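Side-chain contacts in ulvan Lyase-PL25 (Pseudoalteromonas sp. PLSV, PDB 5UAM), which cleaves ulvan, the sulfated cell-wall polysaccharide of green seaweeds, as a beta-propeller lyase of polysaccharide lyase family 25: residues G110-F115 with S150-L155; N372-T377 with V444-A449; S388-H393 with F399-T404. All coordinates share one frame; numbering follows the deposited sequence.

Interactions 2 and 3 belong to one region of the propeller: their centres lie about 8 Å apart, and the strands carrying N372-T377 and S388-H393 are neighbours in the same four-stranded sheet. The backbone pair Y375 O and W390 N, 2.8 Å apart and probably hydrogen-bonded, joins them directly. Interaction 1 sits in a different sheet, with its centre about 29 Å from that of interaction 2 and about 37 Å from that of interaction 3. It is also the one nearest to the substrate-binding site, the I114 side chain being about 9 Å from that of K101, a substrate-binding residue; interactions 2 and 3 lie away from the known sites.

Interaction 1. Residues G110-F115 with S150-L155; sequences GYIHIF and SQWEDL
W152 holds its CG beside the backbone N and anti to the carbonyl carbon (chi1 -64°), and with chi2 at 84° the six-membered end of the indole reaches I112 and I114. On strand 112-116, I112 has the same kind of first torsion (chi1 -55°), which places CG2 anti to its backbone N, and this methyl lies 3.8 Å from W152 CH2. I114 meets the same end of the indole with its CG1, 3.7 Å from W152 CZ3. Both isoleucines approach the ring obliquely. The closest approach is polar against apolar: I112 O lies 3.2 Å from W152 CZ3, and no hydrogen bond crosses between the segments. The indole NE1 instead bonds to the backbone oxygen of I149, which probably restrains the ring's rotation. An alanine in place of W152 would remove the whole indole, so I112 CG2 and I114 CG1 would probably lose the part of their apolar cover that it gives, and the I149 carbonyl its donor. The 9.1 Å between the CA atoms of I112 and W152 fits strands that are not neighbours: 139-143 runs between 112-116 and 152-154 in this antiparallel four-stranded sheet. W152 therefore reaches past the intervening strand, and I66 of strand 64-70, in the adjacent sheet, packs against both I112 and W152.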
loop_
_atom_site.group_PDB
_atom_site.type_symbol
_atom_site.label_atom_id
_atom_site.label_comp_id
_atom_site.label_asym_id
_atom_site.label_seq_id
_atom_site.Cartn_x
_atom_site.Cartn_y
_atom_site.Cartn_z
ATOM N N GLY A 110 -7.854 -14.071 16.805
ATOM C CA GLY A 110 -7.438 -12.860 17.471
ATOM C C GLY A 110 -5.948 -12.620 17.475
ATOM O O GLY A 110 -5.497 -11.605 18.028
ATOM N N TYR A 111 -5.157 -13.480 16.851
ATOM C CA TYR A 111 -3.731 -13.221 16.773
ATOM C C TYR A 111 -3.468 -12.124 15.757
ATOM O O TYR A 111 -4.122 -12.057 14.716
ATOM C CB TYR A 111 -2.967 -14.493 16.399
ATOM C CG TYR A 111 -3.023 -15.531 17.497
ATOM C CD1 TYR A 111 -2.088 -15.520 18.527
ATOM C CD2 TYR A 111 -4.000 -16.517 17.517
ATOM C CE1 TYR A 111 -2.122 -16.454 19.530
ATOM C CE2 TYR A 111 -4.037 -17.463 18.529
ATOM C CZ TYR A 111 -3.097 -17.419 19.536
ATOM O OH TYR A 111 -3.117 -18.351 20.562
ATOM N N ILE A 112 -2.515 -11.252 16.066
ATOM C CA ILE A 112 -2.139 -10.168 15.175
ATOM C C ILE A 112 -0.918 -10.621 14.394
ATOM O O ILE A 112 0.089 -11.044 14.978
ATOM C CB ILE A 112 -1.867 -8.882 15.968
ATOM C CG1 ILE A 112 -3.095 -8.546 16.827
ATOM C CG2 ILE A 112 -1.528 -7.719 15.034
ATOM C CD1 ILE A 112 -2.810 -7.653 17.963
ATOM N N HIS A 113 -1.010 -10.538 13.073
ATOM C CA HIS A 113 0.066 -10.897 12.170
ATOM C C HIS A 113 0.667 -9.642 11.575
ATOM O O HIS A 113 -0.055 -8.714 11.211
ATOM C CB HIS A 113 -0.490 -11.722 11.021
ATOM C CG HIS A 113 -1.030 -13.038 11.452
ATOM N ND1 HIS A 113 -0.358 -14.224 11.267
ATOM C CD2 HIS A 113 -2.171 -13.347 12.106
ATOM C CE1 HIS A 113 -1.077 -15.215 11.763
ATOM N NE2 HIS A 113 -2.185 -14.703 12.273
ATOM N N ILE A 114 1.994 -9.638 11.466
ATOM C CA ILE A 114 2.739 -8.547 10.861
ATOM C C ILE A 114 3.624 -9.150 9.772
ATOM O O ILE A 114 4.434 -10.040 10.040
ATOM C CB ILE A 114 3.567 -7.769 11.903
ATOM C CG1 ILE A 114 2.634 -7.025 12.871
ATOM C CG2 ILE A 114 4.542 -6.810 11.224
ATOM C CD1 ILE A 114 1.940 -5.837 12.292
ATOM N N PHE A 115 3.437 -8.701 8.536
ATOM C CA PHE A 115 4.281 -9.077 7.410
ATOM C C PHE A 115 5.202 -7.897 7.123
ATOM O O PHE A 115 4.749 -6.754 7.118
ATOM C CB PHE A 115 3.393 -9.392 6.200
ATOM C CG PHE A 115 2.370 -10.451 6.480
ATOM C CD1 PHE A 115 2.670 -11.794 6.339
ATOM C CD2 PHE A 115 1.113 -10.105 6.901
ATOM C CE1 PHE A 115 1.724 -12.773 6.593
ATOM C CE2 PHE A 115 0.157 -11.081 7.163
ATOM C CZ PHE A 115 0.469 -12.410 7.009
ATOM N N SER A 150 2.134 -6.862 22.740
ATOM C CA SER A 150 3.390 -6.648 23.460
ATOM C C SER A 150 4.445 -7.721 23.218
ATOM O O SER A 150 5.623 -7.478 23.515
ATOM C CB SER A 150 3.133 -6.505 24.965
ATOM O OG SER A 150 2.711 -7.728 25.552
ATOM N N GLN A 151 4.080 -8.901 22.723
ATOM C CA GLN A 151 5.032 -10.000 22.588
ATOM C C GLN A 151 4.791 -10.731 21.278
ATOM O O GLN A 151 3.641 -10.978 20.901
ATOM C CB GLN A 151 4.907 -11.012 23.743
ATOM C CG GLN A 151 5.096 -10.459 25.124
ATOM C CD GLN A 151 4.872 -11.548 26.182
ATOM O OE1 GLN A 151 5.098 -12.733 25.924
ATOM N NE2 GLN A 151 4.388 -11.156 27.355
ATOM N N TRP A 152 5.889 -11.091 20.606
ATOM C CA TRP A 152 5.867 -11.552 19.224
ATOM C C TRP A 152 6.732 -12.791 19.042
ATOM O O TRP A 152 7.711 -13.007 19.765
ATOM C CB TRP A 152 6.385 -10.418 18.303
ATOM C CG TRP A 152 5.438 -9.280 18.395
ATOM C CD1 TRP A 152 5.424 -8.290 19.343
ATOM C CD2 TRP A 152 4.305 -9.075 17.578
ATOM N NE1 TRP A 152 4.339 -7.468 19.135
ATOM C CE2 TRP A 152 3.634 -7.938 18.059
ATOM C CE3 TRP A 152 3.793 -9.730 16.455
ATOM C CZ2 TRP A 152 2.459 -7.474 17.478
ATOM C CZ3 TRP A 152 2.635 -9.253 15.872
ATOM C CH2 TRP A 152 1.981 -8.131 16.394
ATOM N N GLU A 153 6.371 -13.596 18.054
ATOM C CA GLU A 153 7.209 -14.700 17.631
ATOM C C GLU A 153 7.287 -14.718 16.113
ATOM O O GLU A 153 6.367 -14.294 15.403
ATOM C CB GLU A 153 6.720 -16.047 18.169
ATOM C CG GLU A 153 5.361 -16.453 17.663
ATOM C CD GLU A 153 4.835 -17.727 18.329
ATOM O OE1 GLU A 153 5.469 -18.196 19.301
ATOM O OE2 GLU A 153 3.792 -18.255 17.873
ATOM N N ASP A 154 8.413 -15.215 15.632
ATOM C CA ASP A 154 8.649 -15.336 14.211
ATOM C C ASP A 154 7.958 -16.576 13.657
ATOM O O ASP A 154 8.041 -17.668 14.237
ATOM C CB ASP A 154 10.155 -15.442 13.965
ATOM C CG ASP A 154 10.918 -14.263 14.527
ATOM O OD1 ASP A 154 10.441 -13.123 14.358
ATOM O OD2 ASP A 154 11.982 -14.463 15.166
ATOM N N LEU A 155 7.313 -16.452 12.506
ATOM C CA LEU A 155 6.899 -17.647 11.770
ATOM C C LEU A 155 7.704 -17.854 10.504
ATOM O O LEU A 155 8.059 -18.981 10.170
ATOM C CB LEU A 155 5.414 -17.574 11.392
ATOM C CG LEU A 155 4.434 -17.418 12.550
ATOM C CD1 LEU A 155 3.004 -17.509 12.041
ATOM C CD2 LEU A 155 4.686 -18.480 13.622
#

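Interaction 2. Residues N372-T377 with V444-A449; sequences NIRYLT and VGEEGA
E446 OE2 is gripped by two donors, R374 NH1 at 3.0 Å and the side-chain amide NE2 of Q427 from outside the two segments. The other carboxylate oxygen makes the shorter bond, with E446 OE1 2.7 Å from R374 NH2. Together, in the R374 conformer described here, they form a bidentate salt bridge, met end-on by the two terminal nitrogens, each nitrogen paired with its own oxygen. Both oxygens use their syn lone pairs, and the guanidinium and carboxylate planes are only 18° apart. The two bonds are not equally straight: the N-H...O angle is 160° at NH1 and 148° at NH2, and OE1 is the oxygen more tilted from the guanidinium plane. Two bonds between nearly coplanar groups restrict rotation of either one about its terminal bond, while the opposite charges probably stabilise the ionised form of each.

Bends in both chains make the meeting possible. R374 turns at chi3, E446 at chi2, and the side chains cross at about a right angle. W389 makes a cation-pi contact with R374, so the arginine charge has an aromatic partner besides the carboxylate. Apolar contact is slighter: L376 CD2 and V444 CG2 are 4.4 Å apart, and both residues also pack on M428 of strand 428-433. On the other side, the backbone bond from G445 N to G448 O, at 2.9 Å, spans the loop after strand 439-444, in which E446 lies. The bridge thus ties strand 373-381 of one four-stranded antiparallel sheet to a loop leaving another, a side-chain link between successive blades of a beta-propeller.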
loop_
_atom_site.group_PDB
_atom_site.type_symbol
_atom_site.label_atom_id
_atom_site.label_comp_id
_atom_site.label_asym_id
_atom_site.label_seq_id
_atom_site.Cartn_x
_atom_site.Cartn_y
_atom_site.Cartn_z
ATOM N N ASN A 372 -20.313 10.112 -5.511
ATOM C CA ASN A 372 -19.866 10.710 -4.252
ATOM C C ASN A 372 -18.561 10.044 -3.835
ATOM O O ASN A 372 -18.555 8.897 -3.365
ATOM C CB ASN A 372 -20.939 10.526 -3.178
ATOM C CG ASN A 372 -20.544 11.129 -1.833
ATOM O OD1 ASN A 372 -19.364 11.196 -1.485
ATOM N ND2 ASN A 372 -21.541 11.558 -1.063
ATOM N N ILE A 373 -17.451 10.762 -4.012
ATOM C CA ILE A 373 -16.119 10.264 -3.698
ATOM C C ILE A 373 -15.404 11.272 -2.810
ATOM O O ILE A 373 -15.444 12.473 -3.079
ATOM C CB ILE A 373 -15.332 10.080 -5.005
ATOM C CG1 ILE A 373 -16.076 9.134 -5.958
ATOM C CG2 ILE A 373 -13.927 9.590 -4.724
ATOM C CD1 ILE A 373 -16.114 9.642 -7.371
ATOM N N ARG A 374 -14.750 10.784 -1.757
ATOM C CA ARG A 374 -13.975 11.623 -0.845
ATOM C C ARG A 374 -12.567 11.068 -0.764
ATOM O O ARG A 374 -12.388 9.888 -0.451
ATOM C CB ARG A 374 -14.521 11.575 0.586
ATOM C CG ARG A 374 -15.829 12.241 0.871
ATOM C CD ARG A 374 -16.222 11.898 2.310
ATOM N NE ARG A 374 -15.599 12.771 3.294
ATOM C CZ ARG A 374 -15.314 12.426 4.553
ATOM N NH1 ARG A 374 -15.546 11.202 5.003
ATOM N NH2 ARG A 374 -14.778 13.314 5.360
ATOM N N TYR A 375 -11.571 11.907 -1.024
ATOM C CA TYR A 375 -10.177 11.550 -0.803
ATOM C C TYR A 375 -9.683 12.206 0.469
ATOM O O TYR A 375 -10.023 13.358 0.754
ATOM C CB TYR A 375 -9.284 12.077 -1.927
ATOM C CG TYR A 375 -9.180 11.179 -3.135
ATOM C CD1 TYR A 375 -10.167 11.177 -4.103
ATOM C CD2 TYR A 375 -8.102 10.329 -3.298
ATOM C CE1 TYR A 375 -10.080 10.346 -5.202
ATOM C CE2 TYR A 375 -7.989 9.502 -4.396
ATOM C CZ TYR A 375 -8.985 9.505 -5.347
ATOM O OH TYR A 375 -8.867 8.667 -6.442
ATOM N N LEU A 376 -8.864 11.480 1.208
ATOM C CA LEU A 376 -8.002 12.086 2.213
ATOM C C LEU A 376 -6.613 12.063 1.580
ATOM O O LEU A 376 -6.031 10.988 1.361
ATOM C CB LEU A 376 -8.086 11.329 3.535
ATOM C CG LEU A 376 -7.337 11.950 4.708
ATOM C CD1 LEU A 376 -7.682 13.418 4.891
ATOM C CD2 LEU A 376 -7.656 11.197 6.002
ATOM N N THR A 377 -6.131 13.242 1.191
ATOM C CA THR A 377 -4.964 13.343 0.329
ATOM C C THR A 377 -3.925 14.265 0.939
ATOM O O THR A 377 -4.255 15.265 1.584
ATOM C CB THR A 377 -5.374 13.775 -1.091
ATOM O OG1 THR A 377 -4.221 14.139 -1.869
ATOM C CG2 THR A 377 -6.282 14.920 -1.038
ATOM N N VAL A 444 -5.116 9.872 12.498
ATOM C CA VAL A 444 -6.040 10.966 12.241
ATOM C C VAL A 444 -7.411 10.447 11.848
ATOM O O VAL A 444 -7.557 9.361 11.275
ATOM C CB VAL A 444 -5.550 11.982 11.189
ATOM C CG1 VAL A 444 -4.226 12.582 11.616
ATOM C CG2 VAL A 444 -5.445 11.346 9.809
ATOM N N GLY A 445 -8.417 11.263 12.145
ATOM C CA GLY A 445 -9.790 10.984 11.750
ATOM C C GLY A 445 -10.436 12.075 10.922
ATOM O O GLY A 445 -9.797 12.711 10.071
ATOM N N GLU A 446 -11.733 12.293 11.140
ATOM C CA GLU A 446 -12.456 13.269 10.334
ATOM C C GLU A 446 -11.937 14.675 10.548
ATOM O O GLU A 446 -12.005 15.510 9.632
ATOM C CB GLU A 446 -13.946 13.254 10.692
ATOM C CG GLU A 446 -14.721 12.123 10.081
ATOM C CD GLU A 446 -14.828 12.229 8.566
ATOM O OE1 GLU A 446 -14.804 13.356 8.030
ATOM O OE2 GLU A 446 -14.955 11.173 7.917
ATOM N N GLU A 447 -11.479 14.975 11.755
ATOM C CA GLU A 447 -11.178 16.344 12.147
ATOM C C GLU A 447 -9.718 16.560 12.491
ATOM O O GLU A 447 -9.202 17.664 12.271
ATOM C CB GLU A 447 -12.000 16.751 13.385
ATOM C CG GLU A 447 -13.482 16.396 13.339
ATOM C CD GLU A 447 -14.274 17.290 12.415
ATOM O OE1 GLU A 447 -15.320 16.834 11.903
ATOM O OE2 GLU A 447 -13.859 18.449 12.202
ATOM N N GLY A 448 -9.053 15.558 13.046
ATOM C CA GLY A 448 -7.676 15.732 13.448
ATOM C C GLY A 448 -7.128 14.498 14.118
ATOM O O GLY A 448 -7.636 13.387 13.954
ATOM N N ALA A 449 -6.059 14.702 14.871
ATOM C CA ALA A 449 -5.293 13.603 15.421
ATOM C C ALA A 449 -5.918 13.076 16.702
ATOM O O ALA A 449 -6.527 13.816 17.488
ATOM C CB ALA A 449 -3.868 14.079 15.719
#

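Interaction 3. Residues S388-H393 with F399-T404; sequences SWWQSH and FVEDKT
W390 and E401 form the tightly packed part of this hairpin, the glutamate lying across one face of the indole. E401 CB sits 3.5 Å from the centroid of the six-membered ring and 8° off its normal, a CH-pi contact. With CG anti to the backbone N (chi1 -170°) and the chain extended beyond it, E401 carries its carboxylate on to S388, whose OG donates to OE2 at 2.6 Å through the anti lone pair. Y379 OH also bonds to that oxygen. A second CH-pi contact lies near the turn, where S392 CB stands 3.6 Å from the F399 ring centroid, over its face.

The backbone pairing is antiparallel but shifts by one residue between S388 and W390. At this beta bulge W389 uses both polar backbone atoms, its N bonding to K403 O at 2.9 Å and its O accepting from D402 N at 2.7 Å.

The solvent side is looser. V400, D402 and K403 are exposed; the D402 side chain touches that of W389 only lightly (CB to CB 4.4 Å), although its backbone N is firmly bonded, and the K403 ammonium leads away to a salt bridge with E447. The contact therefore combines apolar cover with a carboxylate oxygen held by two hydroxyls: E401 OE2 takes hydrogen bonds from S388 and Y379, which would probably stabilise the ionised carboxylate beside the indole.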
loop_
_atom_site.group_PDB
_atom_site.type_symbol
_atom_site.label_atom_id
_atom_site.label_comp_id
_atom_site.label_asym_id
_atom_site.label_seq_id
_atom_site.Cartn_x
_atom_site.Cartn_y
_atom_site.Cartn_z
ATOM N N SER A 388 -5.716 16.754 3.778
ATOM C CA SER A 388 -7.052 17.322 3.794
ATOM C C SER A 388 -8.009 16.458 2.982
ATOM O O SER A 388 -7.598 15.658 2.143
ATOM C CB SER A 388 -7.058 18.754 3.280
ATOM O OG SER A 388 -6.602 18.804 1.939
ATOM N N TRP A 389 -9.290 16.636 3.279
ATOM C CA TRP A 389 -10.360 15.944 2.573
ATOM C C TRP A 389 -10.733 16.704 1.307
ATOM O O TRP A 389 -10.876 17.930 1.319
ATOM C CB TRP A 389 -11.597 15.861 3.463
ATOM C CG TRP A 389 -11.469 14.888 4.616
ATOM C CD1 TRP A 389 -11.171 15.183 5.904
ATOM C CD2 TRP A 389 -11.621 13.462 4.556
ATOM N NE1 TRP A 389 -11.134 14.027 6.661
ATOM C CE2 TRP A 389 -11.425 12.964 5.856
ATOM C CE3 TRP A 389 -11.938 12.571 3.534
ATOM C CZ2 TRP A 389 -11.522 11.606 6.161
ATOM C CZ3 TRP A 389 -12.034 11.214 3.840
ATOM C CH2 TRP A 389 -11.827 10.755 5.145
ATOM N N TRP A 390 -10.908 15.967 0.213
ATOM C CA TRP A 390 -11.368 16.513 -1.060
ATOM C C TRP A 390 -12.593 15.732 -1.507
ATOM O O TRP A 390 -12.554 14.497 -1.563
ATOM C CB TRP A 390 -10.260 16.403 -2.109
ATOM C CG TRP A 390 -9.121 17.332 -1.812
ATOM C CD1 TRP A 390 -8.197 17.199 -0.821
ATOM C CD2 TRP A 390 -8.804 18.539 -2.503
ATOM N NE1 TRP A 390 -7.321 18.248 -0.853
ATOM C CE2 TRP A 390 -7.663 19.092 -1.873
ATOM C CE3 TRP A 390 -9.361 19.206 -3.594
ATOM C CZ2 TRP A 390 -7.085 20.283 -2.294
ATOM C CZ3 TRP A 390 -8.791 20.401 -4.006
ATOM C CH2 TRP A 390 -7.661 20.926 -3.356
ATOM N N GLN A 391 -13.672 16.446 -1.822
ATOM C CA GLN A 391 -14.982 15.850 -2.060
ATOM C C GLN A 391 -15.434 16.123 -3.489
ATOM O O GLN A 391 -15.394 17.266 -3.956
ATOM C CB GLN A 391 -16.014 16.434 -1.094
ATOM C CG GLN A 391 -17.463 16.050 -1.396
ATOM C CD GLN A 391 -17.853 14.728 -0.784
ATOM O OE1 GLN A 391 -17.853 14.574 0.433
ATOM N NE2 GLN A 391 -18.210 13.766 -1.626
ATOM N N SER A 392 -15.911 15.082 -4.156
ATOM C CA SER A 392 -16.574 15.213 -5.441
ATOM C C SER A 392 -18.008 14.737 -5.299
ATOM O O SER A 392 -18.282 13.767 -4.585
ATOM C CB SER A 392 -15.885 14.364 -6.510
ATOM O OG SER A 392 -16.617 14.393 -7.735
ATOM N N HIS A 393 -18.918 15.416 -6.005
ATOM C CA HIS A 393 -20.290 14.951 -6.158
ATOM C C HIS A 393 -20.660 14.704 -7.615
ATOM O O HIS A 393 -21.848 14.541 -7.923
ATOM C CB HIS A 393 -21.276 15.939 -5.534
ATOM C CG HIS A 393 -21.185 16.005 -4.045
ATOM N ND1 HIS A 393 -21.616 14.978 -3.232
ATOM C CD2 HIS A 393 -20.701 16.964 -3.219
ATOM C CE1 HIS A 393 -21.412 15.305 -1.969
ATOM N NE2 HIS A 393 -20.852 16.503 -1.933
ATOM N N PHE A 399 -13.205 17.893 -7.706
ATOM C CA PHE A 399 -13.149 17.785 -6.261
ATOM C C PHE A 399 -12.936 19.168 -5.658
ATOM O O PHE A 399 -12.290 20.030 -6.257
ATOM C CB PHE A 399 -11.980 16.895 -5.810
ATOM C CG PHE A 399 -12.143 15.440 -6.155
ATOM C CD1 PHE A 399 -11.854 14.982 -7.432
ATOM C CD2 PHE A 399 -12.577 14.534 -5.202
ATOM C CE1 PHE A 399 -12.004 13.636 -7.755
ATOM C CE2 PHE A 399 -12.728 13.196 -5.514
ATOM C CZ PHE A 399 -12.444 12.749 -6.791
ATOM N N VAL A 400 -13.509 19.366 -4.474
ATOM C CA VAL A 400 -13.393 20.601 -3.708
ATOM C C VAL A 400 -12.805 20.254 -2.350
ATOM O O VAL A 400 -13.214 19.266 -1.732
ATOM C CB VAL A 400 -14.770 21.261 -3.516
ATOM C CG1 VAL A 400 -14.660 22.451 -2.574
ATOM C CG2 VAL A 400 -15.312 21.709 -4.857
ATOM N N GLU A 401 -11.866 21.071 -1.872
ATOM C CA GLU A 401 -11.234 20.804 -0.588
ATOM C C GLU A 401 -12.191 21.153 0.551
ATOM O O GLU A 401 -12.849 22.201 0.527
ATOM C CB GLU A 401 -9.943 21.612 -0.467
ATOM C CG GLU A 401 -9.074 21.225 0.726
ATOM C CD GLU A 401 -7.737 21.943 0.743
ATOM O OE1 GLU A 401 -7.698 23.129 0.357
ATOM O OE2 GLU A 401 -6.726 21.331 1.163
ATOM N N ASP A 402 -12.280 20.263 1.531
ATOM C CA ASP A 402 -13.048 20.484 2.752
ATOM C C ASP A 402 -12.069 20.586 3.925
ATOM O O ASP A 402 -11.147 21.405 3.851
ATOM C CB ASP A 402 -14.137 19.420 2.876
ATOM C CG ASP A 402 -15.146 19.749 3.967
ATOM O OD1 ASP A 402 -15.190 20.919 4.402
ATOM O OD2 ASP A 402 -15.887 18.839 4.395
ATOM N N LYS A 403 -12.223 19.816 4.992
ATOM C CA LYS A 403 -11.450 20.054 6.200
ATOM C C LYS A 403 -10.005 19.591 6.038
ATOM O O LYS A 403 -9.724 18.549 5.439
ATOM C CB LYS A 403 -12.084 19.332 7.392
ATOM C CG LYS A 403 -13.497 19.784 7.742
ATOM C CD LYS A 403 -13.836 19.436 9.194
ATOM C CE LYS A 403 -15.289 19.746 9.550
ATOM N NZ LYS A 403 -16.154 18.531 9.460
ATOM N N THR A 404 -9.089 20.371 6.599
ATOM C CA THR A 404 -7.716 19.936 6.806
ATOM C C THR A 404 -7.622 19.215 8.148
ATOM O O THR A 404 -8.046 19.742 9.174
ATOM C CB THR A 404 -6.760 21.135 6.780
ATOM O OG1 THR A 404 -6.734 21.702 5.456
ATOM C CG2 THR A 404 -5.345 20.718 7.162
#